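Local structure of cell division control protein (Pyrococcus abyssi, 6RPP) at residues 11-16 with 22-27; 30-35 with 45-50; 53-58 with 64-69; 81-86 with 91-96. The protein is an intein of a minichromosome maintenance helicase that, in its native form, probably excises itself and joins the flanking host sequences by protein splicing. The protein carries 2 engineered substitutions. All blocks are in the same frame, centred on the assembly; numbering follows the deposited sequence. Where two conformers were deposited one is given.

Interaction 1 of 4, residues 11-16 with 22-27; sequences VVLGNG and GEIVER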
loop_
_atom_site.group_PDB
_atom_site.type_symbol
_atom_site.label_atom_id
_atom_site.label_comp_id
_atom_site.label_asym_id
_atom_site.label_seq_id
_atom_site.Cartn_x
_atom_site.Cartn_y
_atom_site.Cartn_z
ATOM N N VAL A 11 5.113 6.662 1.389
ATOM C CA VAL A 11 5.074 6.520 -0.070
ATOM C C VAL A 11 6.267 7.231 -0.667
ATOM O O VAL A 11 6.518 8.402 -0.350
ATOM C CB VAL A 11 3.778 7.133 -0.617
ATOM C CG1 VAL A 11 3.701 6.993 -2.113
ATOM C CG2 VAL A 11 2.540 6.414 0.058
ATOM N N VAL A 12 7.009 6.532 -1.535
ATOM C CA VAL A 12 8.088 7.169 -2.290
ATOM C C VAL A 12 7.511 7.974 -3.455
ATOM O O VAL A 12 6.836 7.449 -4.351
ATOM C CB VAL A 12 9.102 6.117 -2.753
ATOM C CG1 VAL A 12 10.282 6.780 -3.502
ATOM C CG2 VAL A 12 9.624 5.350 -1.591
ATOM N N LEU A 13 7.697 9.281 -3.415
ATOM C CA LEU A 13 7.236 10.135 -4.492
ATOM C C LEU A 13 8.299 10.222 -5.587
ATOM O O LEU A 13 9.504 10.172 -5.320
ATOM C CB LEU A 13 6.908 11.533 -3.961
ATOM C CG LEU A 13 5.818 11.531 -2.901
ATOM C CD1 LEU A 13 5.691 12.931 -2.268
ATOM C CD2 LEU A 13 4.504 11.065 -3.453
ATOM N N GLY A 14 7.841 10.293 -6.841
ATOM C CA GLY A 14 8.776 10.384 -7.946
ATOM C C GLY A 14 9.471 11.709 -8.044
ATOM O O GLY A 14 10.408 11.845 -8.835
ATOM N N ASN A 15 9.004 12.716 -7.296
ATOM C CA ASN A 15 9.524 14.051 -7.493
ATOM C C ASN A 15 9.629 14.816 -6.193
ATOM O O ASN A 15 9.511 16.034 -6.201
ATOM C CB ASN A 15 8.631 14.812 -8.482
ATOM C CG ASN A 15 7.130 14.829 -8.072
ATOM O OD1 ASN A 15 6.706 14.262 -7.047
ATOM N ND2 ASN A 15 6.325 15.516 -8.900
ATOM N N GLY A 16 9.790 14.119 -5.080
ATOM C CA GLY A 16 10.126 14.779 -3.840
ATOM C C GLY A 16 10.452 13.744 -2.783
ATOM O O GLY A 16 10.450 12.545 -3.038
ATOM N N GLY A 22 -0.963 8.713 5.142
ATOM C CA GLY A 22 -2.043 9.390 5.854
ATOM C C GLY A 22 -2.031 10.879 5.602
ATOM O O GLY A 22 -3.088 11.512 5.487
ATOM N N GLU A 23 -0.839 11.457 5.538
ATOM C CA GLU A 23 -0.731 12.890 5.242
ATOM C C GLU A 23 -1.238 13.198 3.830
ATOM O O GLU A 23 -1.977 14.184 3.617
ATOM C CB GLU A 23 0.723 13.309 5.413
ATOM C CG GLU A 23 1.013 14.772 5.030
ATOM C CD GLU A 23 2.388 15.213 5.474
ATOM O OE1 GLU A 23 2.971 14.551 6.376
ATOM O OE2 GLU A 23 2.875 16.231 4.926
ATOM N N ILE A 24 -0.761 12.452 2.837
ATOM C CA ILE A 24 -1.226 12.602 1.448
ATOM C C ILE A 24 -2.743 12.507 1.382
ATOM O O ILE A 24 -3.408 13.357 0.763
ATOM C CB ILE A 24 -0.591 11.521 0.546
ATOM C CG1 ILE A 24 0.929 11.665 0.485
ATOM C CG2 ILE A 24 -1.210 11.505 -0.858
ATOM C CD1 ILE A 24 1.590 10.420 -0.144
ATOM N N VAL A 25 -3.321 11.462 1.998
ATOM C CA VAL A 25 -4.752 11.283 1.849
ATOM C C VAL A 25 -5.549 12.356 2.595
ATOM O O VAL A 25 -6.535 12.899 2.046
ATOM C CB VAL A 25 -5.150 9.877 2.326
ATOM C CG1 VAL A 25 -6.655 9.768 2.323
ATOM C CG2 VAL A 25 -4.534 8.852 1.389
ATOM N N GLU A 26 -5.203 12.622 3.867
ATOM C CA GLU A 26 -6.017 13.561 4.631
ATOM C C GLU A 26 -5.992 14.952 4.016
ATOM O O GLU A 26 -7.017 15.647 4.053
ATOM C CB GLU A 26 -5.529 13.601 6.070
ATOM C CG GLU A 26 -5.751 12.280 6.827
ATOM C CD GLU A 26 -7.226 11.923 7.049
ATOM O OE1 GLU A 26 -8.148 12.755 6.804
ATOM O OE2 GLU A 26 -7.443 10.794 7.546
ATOM N N ARG A 27 -4.860 15.370 3.423
ATOM C CA ARG A 27 -4.844 16.679 2.770
ATOM C C ARG A 27 -5.795 16.701 1.585
ATOM O O ARG A 27 -6.466 17.717 1.332
ATOM C CB ARG A 27 -3.421 17.027 2.329
ATOM C CG ARG A 27 -3.269 18.374 1.618
ATOM C CD ARG A 27 -1.832 18.517 1.111
ATOM N NE ARG A 27 -1.648 19.639 0.193
ATOM C CZ ARG A 27 -0.869 20.684 0.452
ATOM N NH1 ARG A 27 -0.218 20.751 1.607
ATOM N NH2 ARG A 27 -0.745 21.671 -0.431
#
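Val-11 and Ile-24 meet through apolar groups alone; the shortest polar bond of the two segments lies inside the helix, where Glu-26 N reaches Gly-22 O at 2.9 Å and shapes the turn that presents Ile-24. The contact belongs to the HINT fold of inteins, where the loop entered from the short strand 10-11 passes beside the first turns of helix 21-35. Ile-24 does nearly all the reaching. Its CG1 is anti to the carbonyl carbon (chi1 -63°), and with chi2 at 167° the branch runs on extended and carries CD1 away from the helix, making it the atom of Ile-24 that both partners touch. It comes up against Val-11 with the two side chains crossing at about a right angle, CD1 lying 4.0 Å from Val-11 CB. Around the pair, Ile-51 of strand 44-56 packs on Ile-24, while Val-53 and Phe-158 close on Val-11; both aliphatic groups are buried. Elsewhere on the same helix, Glu-26 is held by Lys-73 at OE1 and Tyr-148 at OE2. Beyond Val-11, the loop adds a looser touch from Leu-13, whose CD2 methyl stops 4.5 Å from Ile-24 CD1.

Interaction 2 of 4, residues 30-35 with 45-50; sequences EEAEKN and FYAPID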
loop_
_atom_site.group_PDB
_atom_site.type_symbol
_atom_site.label_atom_id
_atom_site.label_comp_id
_atom_site.label_asym_id
_atom_site.label_seq_id
_atom_site.Cartn_x
_atom_site.Cartn_y
_atom_site.Cartn_z
ATOM N N GLU A 30 -9.366 16.847 2.909
ATOM C CA GLU A 30 -9.735 18.176 3.410
ATOM C C GLU A 30 -10.060 19.137 2.261
ATOM O O GLU A 30 -11.034 19.900 2.321
ATOM C CB GLU A 30 -8.598 18.728 4.268
ATOM C CG GLU A 30 -8.945 20.009 4.991
ATOM C CD GLU A 30 -7.821 20.485 5.915
ATOM O OE1 GLU A 30 -6.715 19.897 5.865
ATOM O OE2 GLU A 30 -8.039 21.458 6.674
ATOM N N GLU A 31 -9.285 19.085 1.179
ATOM C CA GLU A 31 -9.540 19.997 0.082
ATOM C C GLU A 31 -10.841 19.631 -0.625
ATOM O O GLU A 31 -11.624 20.526 -0.989
ATOM C CB GLU A 31 -8.349 19.953 -0.874
ATOM C CG GLU A 31 -8.413 20.962 -1.990
ATOM C CD GLU A 31 -7.118 21.032 -2.753
ATOM O OE1 GLU A 31 -6.215 21.801 -2.353
ATOM O OE2 GLU A 31 -7.010 20.307 -3.752
ATOM N N ALA A 32 -11.083 18.318 -0.819
ATOM C CA ALA A 32 -12.289 17.887 -1.530
ATOM C C ALA A 32 -13.547 18.136 -0.702
ATOM O O ALA A 32 -14.625 18.366 -1.281
ATOM C CB ALA A 32 -12.183 16.407 -1.922
ATOM N N GLU A 33 -13.433 18.115 0.644
ATOM C CA GLU A 33 -14.575 18.497 1.490
ATOM C C GLU A 33 -15.112 19.870 1.110
ATOM O O GLU A 33 -16.329 20.106 1.140
ATOM C CB GLU A 33 -14.191 18.515 2.980
ATOM C CG GLU A 33 -14.141 17.133 3.569
ATOM C CD GLU A 33 -13.525 17.082 4.961
ATOM O OE1 GLU A 33 -12.886 18.070 5.383
ATOM O OE2 GLU A 33 -13.676 16.035 5.629
ATOM N N LYS A 34 -14.222 20.786 0.761
ATOM C CA LYS A 34 -14.617 22.169 0.537
ATOM C C LYS A 34 -14.921 22.491 -0.923
ATOM O O LYS A 34 -15.570 23.508 -1.196
ATOM C CB LYS A 34 -13.517 23.106 1.046
ATOM C CG LYS A 34 -13.349 23.051 2.560
ATOM C CD LYS A 34 -12.348 24.065 3.070
ATOM C CE LYS A 34 -12.476 24.247 4.579
ATOM N NZ LYS A 34 -12.837 25.649 4.943
ATOM N N ASN A 35 -14.469 21.664 -1.877
ATOM C CA ASN A 35 -14.727 22.036 -3.253
ATOM C C ASN A 35 -15.785 21.162 -3.906
ATOM O O ASN A 35 -16.036 21.304 -5.108
ATOM C CB ASN A 35 -13.425 22.062 -4.066
ATOM C CG ASN A 35 -12.782 20.711 -4.195
ATOM O OD1 ASN A 35 -13.417 19.689 -3.946
ATOM N ND2 ASN A 35 -11.484 20.694 -4.520
ATOM N N PHE A 45 -14.187 7.350 2.507
ATOM C CA PHE A 45 -14.141 8.517 1.647
ATOM C C PHE A 45 -13.103 8.350 0.551
ATOM O O PHE A 45 -12.082 7.695 0.749
ATOM C CB PHE A 45 -13.752 9.763 2.460
ATOM C CG PHE A 45 -14.570 9.965 3.692
ATOM C CD1 PHE A 45 -15.759 10.694 3.631
ATOM C CD2 PHE A 45 -14.162 9.443 4.910
ATOM C CE1 PHE A 45 -16.532 10.886 4.767
ATOM C CE2 PHE A 45 -14.956 9.622 6.052
ATOM C CZ PHE A 45 -16.119 10.356 5.977
ATOM N N TYR A 46 -13.340 9.010 -0.585
ATOM C CA TYR A 46 -12.299 9.147 -1.597
ATOM C C TYR A 46 -12.247 10.594 -2.063
ATOM O O TYR A 46 -13.210 11.351 -1.903
ATOM C CB TYR A 46 -12.506 8.205 -2.794
ATOM C CG TYR A 46 -13.769 8.386 -3.543
ATOM C CD1 TYR A 46 -14.926 7.749 -3.143
ATOM C CD2 TYR A 46 -13.796 9.138 -4.691
ATOM C CE1 TYR A 46 -16.099 7.895 -3.843
ATOM C CE2 TYR A 46 -14.977 9.281 -5.413
ATOM C CZ TYR A 46 -16.108 8.662 -4.984
ATOM O OH TYR A 46 -17.273 8.818 -5.713
ATOM N N ALA A 47 -11.100 10.960 -2.622
ATOM C CA ALA A 47 -10.893 12.312 -3.102
ATOM C C ALA A 47 -9.882 12.271 -4.235
ATOM O O ALA A 47 -8.983 11.428 -4.234
ATOM C CB ALA A 47 -10.381 13.221 -1.974
ATOM N N PRO A 48 -9.955 13.189 -5.165
ATOM C CA PRO A 48 -8.962 13.222 -6.249
ATOM C C PRO A 48 -7.599 13.645 -5.730
ATOM O O PRO A 48 -7.470 14.481 -4.827
ATOM C CB PRO A 48 -9.536 14.266 -7.218
ATOM C CG PRO A 48 -10.461 15.035 -6.447
ATOM C CD PRO A 48 -11.008 14.202 -5.321
ATOM N N ILE A 49 -6.558 13.084 -6.338
ATOM C CA ILE A 49 -5.180 13.530 -6.149
ATOM C C ILE A 49 -4.477 13.461 -7.488
ATOM O O ILE A 49 -4.981 12.884 -8.462
ATOM C CB ILE A 49 -4.350 12.676 -5.167
ATOM C CG1 ILE A 49 -4.484 11.214 -5.544
ATOM C CG2 ILE A 49 -4.705 12.908 -3.770
ATOM C CD1 ILE A 49 -3.555 10.323 -4.671
ATOM N N ASP A 50 -3.270 14.072 -7.538
ATOM C CA ASP A 50 -2.391 13.991 -8.698
ATOM C C ASP A 50 -0.937 13.953 -8.218
ATOM O O ASP A 50 -0.272 14.985 -8.125
ATOM C CB ASP A 50 -2.638 15.176 -9.647
ATOM C CG ASP A 50 -1.818 15.118 -10.918
ATOM O OD1 ASP A 50 -1.122 14.117 -11.206
ATOM O OD2 ASP A 50 -1.910 16.102 -11.701
#
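Ala-32 lies on the side of the helix that faces the strand and sets its CB directly against the CB of Ala-47, the two methyl groups 3.7 Å apart. Both CA-CB bonds point across the interface, and because neither side chain extends past CB the backbones come close: Ala-32 CA and Ala-47 CA are 6.0 Å from each other. The same Ala-32 CB also lies 4.5 Å from Ala-47 CA, so the helix methyl rests over the strand at this residue. Pro-48 takes the flank. Its ring lies beside the methyl and offers the CD corner, with Ala-32 CB 4.2 Å from Pro-48 CD, while CG stands farther off at 5.0 Å. Ala-32 therefore has two apolar neighbours on consecutive strand residues, and more of its own surface is buried by the contact than of either partner's. In the HINT fold of this intein the contact lays the last turns of helix 21-35 across one face of strand 44-56, within a small antiparallel sheet. Ile-29, one turn earlier on the helix, carries the packing on to Phe-45 and Ala-47, and Leu-38 from the following loop presses on Ala-32 as well. The side chain of Tyr-46 leaves in the other direction and meets the ring of Trp-72. The helix is tightening where it ends: Lys-34 N bonds to Glu-31 O at 3.1 Å, a three-residue step, whereas the bonds made by Asn-35 N are weak. Asn-35 OD1 then accepts a hydrogen bond from Lys-37 N.

Interaction 3 of 4, residues 53-58 with 64-69; sequences VYSLDL and RKARAN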
loop_
_atom_site.group_PDB
_atom_site.type_symbol
_atom_site.label_atom_id
_atom_site.label_comp_id
_atom_site.label_asym_id
_atom_site.label_seq_id
_atom_site.Cartn_x
_atom_site.Cartn_y
_atom_site.Cartn_z
ATOM N N VAL A 53 4.159 8.377 -8.161
ATOM C CA VAL A 53 4.641 7.319 -7.272
ATOM C C VAL A 53 5.568 6.475 -8.125
ATOM O O VAL A 53 5.714 6.750 -9.330
ATOM C CB VAL A 53 3.498 6.489 -6.707
ATOM C CG1 VAL A 53 2.641 7.372 -5.756
ATOM C CG2 VAL A 53 2.719 5.858 -7.827
ATOM N N TYR A 54 6.157 5.445 -7.523
ATOM C CA TYR A 54 6.904 4.430 -8.258
ATOM C C TYR A 54 6.100 3.138 -8.219
ATOM O O TYR A 54 5.625 2.737 -7.151
ATOM C CB TYR A 54 8.297 4.195 -7.648
ATOM C CG TYR A 54 9.257 5.327 -7.947
ATOM C CD1 TYR A 54 9.870 5.419 -9.197
ATOM C CD2 TYR A 54 9.523 6.305 -7.001
ATOM C CE1 TYR A 54 10.725 6.443 -9.471
ATOM C CE2 TYR A 54 10.389 7.321 -7.266
ATOM C CZ TYR A 54 10.989 7.382 -8.501
ATOM O OH TYR A 54 11.857 8.393 -8.791
ATOM N N SER A 55 5.985 2.498 -9.384
ATOM C CA SER A 55 5.241 1.255 -9.512
ATOM C C SER A 55 6.068 0.163 -10.169
ATOM O O SER A 55 6.849 0.420 -11.082
ATOM C CB SER A 55 3.997 1.482 -10.280
ATOM O OG SER A 55 3.237 2.508 -9.649
ATOM N N LEU A 56 5.861 -1.059 -9.702
ATOM C CA LEU A 56 6.445 -2.232 -10.350
ATOM C C LEU A 56 5.592 -2.722 -11.518
ATOM O O LEU A 56 4.364 -2.830 -11.418
ATOM C CB LEU A 56 6.602 -3.346 -9.328
ATOM C CG LEU A 56 7.273 -4.650 -9.749
ATOM C CD1 LEU A 56 8.710 -4.428 -10.171
ATOM C CD2 LEU A 56 7.174 -5.633 -8.589
ATOM N N ASP A 57 6.259 -3.015 -12.643
ATOM C CA ASP A 57 5.685 -3.769 -13.754
ATOM C C ASP A 57 5.906 -5.238 -13.432
ATOM O O ASP A 57 7.043 -5.713 -13.473
ATOM C CB ASP A 57 6.384 -3.333 -15.043
ATOM C CG ASP A 57 5.842 -4.007 -16.276
ATOM O OD1 ASP A 57 5.439 -5.181 -16.229
ATOM O OD2 ASP A 57 5.855 -3.347 -17.326
ATOM N N LEU A 58 4.836 -5.966 -13.104
ATOM C CA LEU A 58 5.075 -7.322 -12.636
ATOM C C LEU A 58 5.530 -8.259 -13.747
ATOM O O LEU A 58 6.209 -9.248 -13.456
ATOM C CB LEU A 58 3.835 -7.865 -11.950
ATOM C CG LEU A 58 3.989 -7.230 -10.573
ATOM C CD1 LEU A 58 2.681 -6.809 -10.085
ATOM C CD2 LEU A 58 4.708 -8.166 -9.614
ATOM N N ARG A 64 8.846 1.898 -12.610
ATOM C CA ARG A 64 8.488 3.045 -13.431
ATOM C C ARG A 64 7.783 4.095 -12.591
ATOM O O ARG A 64 7.080 3.784 -11.627
ATOM C CB ARG A 64 7.553 2.651 -14.588
ATOM C CG ARG A 64 8.228 2.027 -15.801
ATOM C CD ARG A 64 7.282 2.094 -16.978
ATOM N NE ARG A 64 7.654 1.173 -18.046
ATOM C CZ ARG A 64 7.163 -0.055 -18.165
ATOM N NH1 ARG A 64 6.271 -0.503 -17.285
ATOM N NH2 ARG A 64 7.549 -0.825 -19.172
ATOM N N LYS A 65 7.949 5.360 -12.959
ATOM C CA LYS A 65 7.119 6.381 -12.330
ATOM C C LYS A 65 5.707 6.284 -12.889
ATOM O O LYS A 65 5.509 6.001 -14.078
ATOM C CB LYS A 65 7.683 7.794 -12.582
ATOM C CG LYS A 65 9.026 8.069 -11.951
ATOM C CD LYS A 65 9.510 9.484 -12.267
ATOM C CE LYS A 65 10.814 9.761 -11.529
ATOM N NZ LYS A 65 11.507 10.996 -11.999
ATOM N N ALA A 66 4.728 6.498 -12.027
ATOM C CA ALA A 66 3.349 6.367 -12.442
ATOM C C ALA A 66 2.532 7.350 -11.633
ATOM O O ALA A 66 3.000 7.878 -10.622
ATOM C CB ALA A 66 2.861 4.902 -12.258
ATOM N N ARG A 67 1.351 7.694 -12.140
ATOM C CA ARG A 67 0.506 8.661 -11.439
ATOM C C ARG A 67 -0.557 7.956 -10.585
ATOM O O ARG A 67 -1.136 6.941 -10.995
ATOM C CB ARG A 67 -0.148 9.619 -12.446
ATOM C CG ARG A 67 0.845 10.691 -13.006
ATOM C CD ARG A 67 1.055 11.895 -12.028
ATOM N NE ARG A 67 2.200 12.756 -12.369
ATOM C CZ ARG A 67 2.506 13.912 -11.765
ATOM N NH1 ARG A 67 1.759 14.391 -10.763
ATOM N NH2 ARG A 67 3.573 14.603 -12.163
ATOM N N ALA A 68 -0.775 8.455 -9.362
ATOM C CA ALA A 68 -1.896 8.027 -8.544
ATOM C C ALA A 68 -2.967 9.100 -8.593
ATOM O O ALA A 68 -2.639 10.289 -8.579
ATOM C CB ALA A 68 -1.457 7.801 -7.089
ATOM N N ASN A 69 -4.245 8.698 -8.751
ATOM C CA ASN A 69 -5.277 9.716 -8.994
ATOM C C ASN A 69 -6.466 9.694 -8.033
ATOM O O ASN A 69 -7.321 10.592 -8.123
ATOM C CB ASN A 69 -5.768 9.635 -10.465
ATOM C CG ASN A 69 -6.448 8.297 -10.816
ATOM O OD1 ASN A 69 -6.315 7.346 -10.118
ATOM N ND2 ASN A 69 -7.201 8.277 -11.917
#
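Val-53 and Ser-55 each form a hydrogen-bonded antiparallel pair, with Ala-66 and Arg-64 in turn, through four backbone bonds that include Val-53 N to Ala-66 O at 2.8 Å, while the axes of the two short strands are splayed to 116°. Between these pairs Tyr-54 and Lys-65 face each other without backbone bonds, and their side chains run side by side in the same direction. The lysine is extended beyond CG and keeps to the CD1/CE1 side of the ring: Lys-65 CG lies 3.4 Å from Tyr-54 CE1, and farther out Lys-65 CE comes to 3.2 Å from Tyr-54 OH. Replacing the tyrosine with an alanine would probably strip the lysine methylenes of the ring they lie along and set that chain free to turn. On the other face Ser-55 OG stands 3.6 Å from Ala-66 CB, and its polar need is met by the carbonyl of Asn-157. Past the last paired residues, Asp-57 has CG anti to its nitrogen (chi1 -178°), which swings the carboxylate alongside the extended Arg-64. A salt bridge follows, with Arg-64 NH1 2.9 Å from Asp-57 OD2. The oxygen uses its anti lone pair and lies in the guanidinium plane, although the two flat groups are turned 47° apart. Asp-57 OD1 meanwhile takes Thr-60 N in the turn, so one carboxylate holds both the connection and the second strand. The whole is a beta hairpin, strands 44-56 and 63-75, of the beta-rich HINT fold.

Interaction 4 of 4, residues 81-86 with 91-96; sequences MLVKTR and IRVTPT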
loop_
_atom_site.group_PDB
_atom_site.type_symbol
_atom_site.label_atom_id
_atom_site.label_comp_id
_atom_site.label_asym_id
_atom_site.label_seq_id
_atom_site.Cartn_x
_atom_site.Cartn_y
_atom_site.Cartn_z
ATOM N N MET A 81 -2.533 -6.183 10.685
ATOM C CA MET A 81 -1.399 -7.106 10.618
ATOM C C MET A 81 -0.118 -6.334 10.388
ATOM O O MET A 81 -0.052 -5.490 9.496
ATOM C CB MET A 81 -1.542 -8.157 9.489
ATOM C CG MET A 81 -2.753 -9.024 9.507
ATOM S SD MET A 81 -2.384 -10.263 10.707
ATOM C CE MET A 81 -3.765 -11.388 10.479
ATOM N N LEU A 82 0.918 -6.680 11.133
ATOM C CA LEU A 82 2.260 -6.179 10.868
ATOM C C LEU A 82 2.978 -7.264 10.094
ATOM O O LEU A 82 3.108 -8.389 10.580
ATOM C CB LEU A 82 2.991 -5.845 12.180
ATOM C CG LEU A 82 4.515 -5.762 12.132
ATOM C CD1 LEU A 82 4.915 -4.552 11.289
ATOM C CD2 LEU A 82 5.087 -5.689 13.554
ATOM N N VAL A 83 3.497 -6.913 8.926
ATOM C CA VAL A 83 4.180 -7.862 8.054
ATOM C C VAL A 83 5.636 -7.480 8.025
ATOM O O VAL A 83 5.955 -6.311 7.777
ATOM C CB VAL A 83 3.587 -7.843 6.649
ATOM C CG1 VAL A 83 4.395 -8.753 5.674
ATOM C CG2 VAL A 83 2.160 -8.254 6.725
ATOM N N LYS A 84 6.515 -8.425 8.357
ATOM C CA LYS A 84 7.949 -8.172 8.377
ATOM C C LYS A 84 8.649 -9.144 7.442
ATOM O O LYS A 84 8.317 -10.340 7.441
ATOM C CB LYS A 84 8.540 -8.327 9.798
ATOM C CG LYS A 84 7.966 -7.368 10.844
ATOM C CD LYS A 84 8.499 -7.727 12.231
ATOM C CE LYS A 84 9.969 -7.412 12.353
ATOM N NZ LYS A 84 10.432 -7.697 13.779
ATOM N N THR A 85 9.638 -8.663 6.672
ATOM C CA THR A 85 10.343 -9.529 5.732
ATOM C C THR A 85 11.774 -9.802 6.203
ATOM O O THR A 85 12.321 -9.108 7.075
ATOM C CB THR A 85 10.415 -8.950 4.317
ATOM O OG1 THR A 85 11.335 -7.832 4.309
ATOM C CG2 THR A 85 9.045 -8.495 3.794
ATOM N N ARG A 86 12.387 -10.844 5.618
ATOM C CA ARG A 86 13.768 -11.176 5.983
ATOM C C ARG A 86 14.735 -10.086 5.541
ATOM O O ARG A 86 15.766 -9.891 6.198
ATOM C CB ARG A 86 14.141 -12.525 5.400
ATOM C CG ARG A 86 13.543 -13.600 6.261
ATOM C CD ARG A 86 13.981 -15.026 5.912
ATOM N NE ARG A 86 12.808 -15.893 5.817
ATOM C CZ ARG A 86 12.237 -16.514 6.848
ATOM N NH1 ARG A 86 11.153 -17.254 6.655
ATOM N NH2 ARG A 86 12.737 -16.390 8.072
ATOM N N ILE A 91 5.581 -3.406 7.316
ATOM C CA ILE A 91 4.430 -2.577 6.936
ATOM C C ILE A 91 3.236 -3.063 7.759
ATOM O O ILE A 91 3.109 -4.257 8.053
ATOM C CB ILE A 91 4.171 -2.660 5.408
ATOM C CG1 ILE A 91 3.099 -1.619 4.984
ATOM C CG2 ILE A 91 3.789 -4.115 4.997
ATOM C CD1 ILE A 91 3.007 -1.448 3.498
ATOM N N ARG A 92 2.316 -2.149 8.081
ATOM C CA ARG A 92 1.110 -2.468 8.841
ATOM C C ARG A 92 -0.075 -2.300 7.919
ATOM O O ARG A 92 -0.242 -1.206 7.321
ATOM C CB ARG A 92 1.004 -1.566 10.086
ATOM C CG ARG A 92 2.155 -1.783 11.091
ATOM C CD ARG A 92 2.015 -1.011 12.327
ATOM N NE ARG A 92 3.155 -1.197 13.230
ATOM C CZ ARG A 92 3.246 -2.110 14.195
ATOM N NH1 ARG A 92 2.236 -2.936 14.452
ATOM N NH2 ARG A 92 4.352 -2.161 14.939
ATOM N N VAL A 93 -0.847 -3.393 7.731
ATOM C CA VAL A 93 -1.900 -3.444 6.713
ATOM C C VAL A 93 -3.152 -4.093 7.276
ATOM O O VAL A 93 -3.117 -4.811 8.286
ATOM C CB VAL A 93 -1.466 -4.208 5.447
ATOM C CG1 VAL A 93 -0.189 -3.581 4.831
ATOM C CG2 VAL A 93 -1.151 -5.657 5.792
ATOM N N THR A 94 -4.281 -3.877 6.559
ATOM C CA THR A 94 -5.477 -4.601 6.943
ATOM C C THR A 94 -5.329 -6.100 6.629
ATOM O O THR A 94 -4.529 -6.519 5.781
ATOM C CB THR A 94 -6.701 -4.059 6.214
ATOM O OG1 THR A 94 -6.516 -4.273 4.807
ATOM C CG2 THR A 94 -6.876 -2.562 6.466
ATOM N N PRO A 95 -6.098 -6.943 7.308
ATOM C CA PRO A 95 -5.901 -8.384 7.109
ATOM C C PRO A 95 -6.193 -8.856 5.693
ATOM O O PRO A 95 -5.604 -9.850 5.256
ATOM C CB PRO A 95 -6.876 -9.012 8.121
ATOM C CG PRO A 95 -6.964 -7.937 9.215
ATOM C CD PRO A 95 -6.970 -6.640 8.468
ATOM N N THR A 96 -7.086 -8.188 4.952
ATOM C CA THR A 96 -7.360 -8.607 3.575
ATOM C C THR A 96 -6.524 -7.876 2.543
ATOM O O THR A 96 -6.694 -8.156 1.355
ATOM C CB THR A 96 -8.854 -8.434 3.209
ATOM O OG1 THR A 96 -9.260 -7.057 3.306
ATOM C CG2 THR A 96 -9.717 -9.263 4.118
#
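Leu-82 places CG anti to the backbone N (chi1 160°) and Arg-92 places its own anti to the carbonyl carbon (chi1 -64°) before running extended to NE; together these torsions bring the guanidinium across the leucine. Leu-82 CD1 lies 4.1 Å above the guanidinium plane, over its centre, and Leu-82 CB is 3.8 Å from Arg-92 NH1. Arg-92 also makes a cation-pi contact with Tyr-140. An alanine in place of this arginine is likely to leave Leu-82 without that flat cover and Tyr-140 without its cation. The backbone here forms a beta hairpin of the HINT fold, with Met-81 paired to Val-93 and Val-83 to Ile-91; Val-83 N reaches Ile-91 O at 2.8 Å in a nearly straight bond of 175°. Side chains of these two pairs share the other face. Val-83 CB touches Ile-91 CG2 at 4.1 Å, Val-83 CG2 meets Val-93 CG2 diagonally at 4.3 Å, and Phe-99 packs on all three residues. Met-81 bends at its second torsion, and its CG rests 4.3 Å from Pro-95 CB, where the chain has left the strand. Thr-94, Pro-95 and Thr-96 match the opening of the block B Thr-x-x-His motif of inteins, which lies by the N-terminal splice junction. Consistent with that, Thr-94 OG1 is hydrogen-bonded to both Ala-2 O and Ala-4 N.

The four contacts run in series along the chain, none nested in or crossing another. Interaction 1 closes first, bringing the loop at 11-16 against the start of helix 21-35; interaction 2 then folds strand 44-56 back under the end of that helix. The same strand continues into interaction 3, a hairpin with strand 63-75. Interactions 2 and 3 are joined by the Asp-50 to Arg-67 salt bridge, and interaction 3 touches interaction 1 where Gly-14 packs on Tyr-54 and Lys-65. Interaction 4 closes last, a hairpin in the six-stranded sheet on the opposite side of the chain's centre, with its nearest atoms about 12 Å from those of interaction 3.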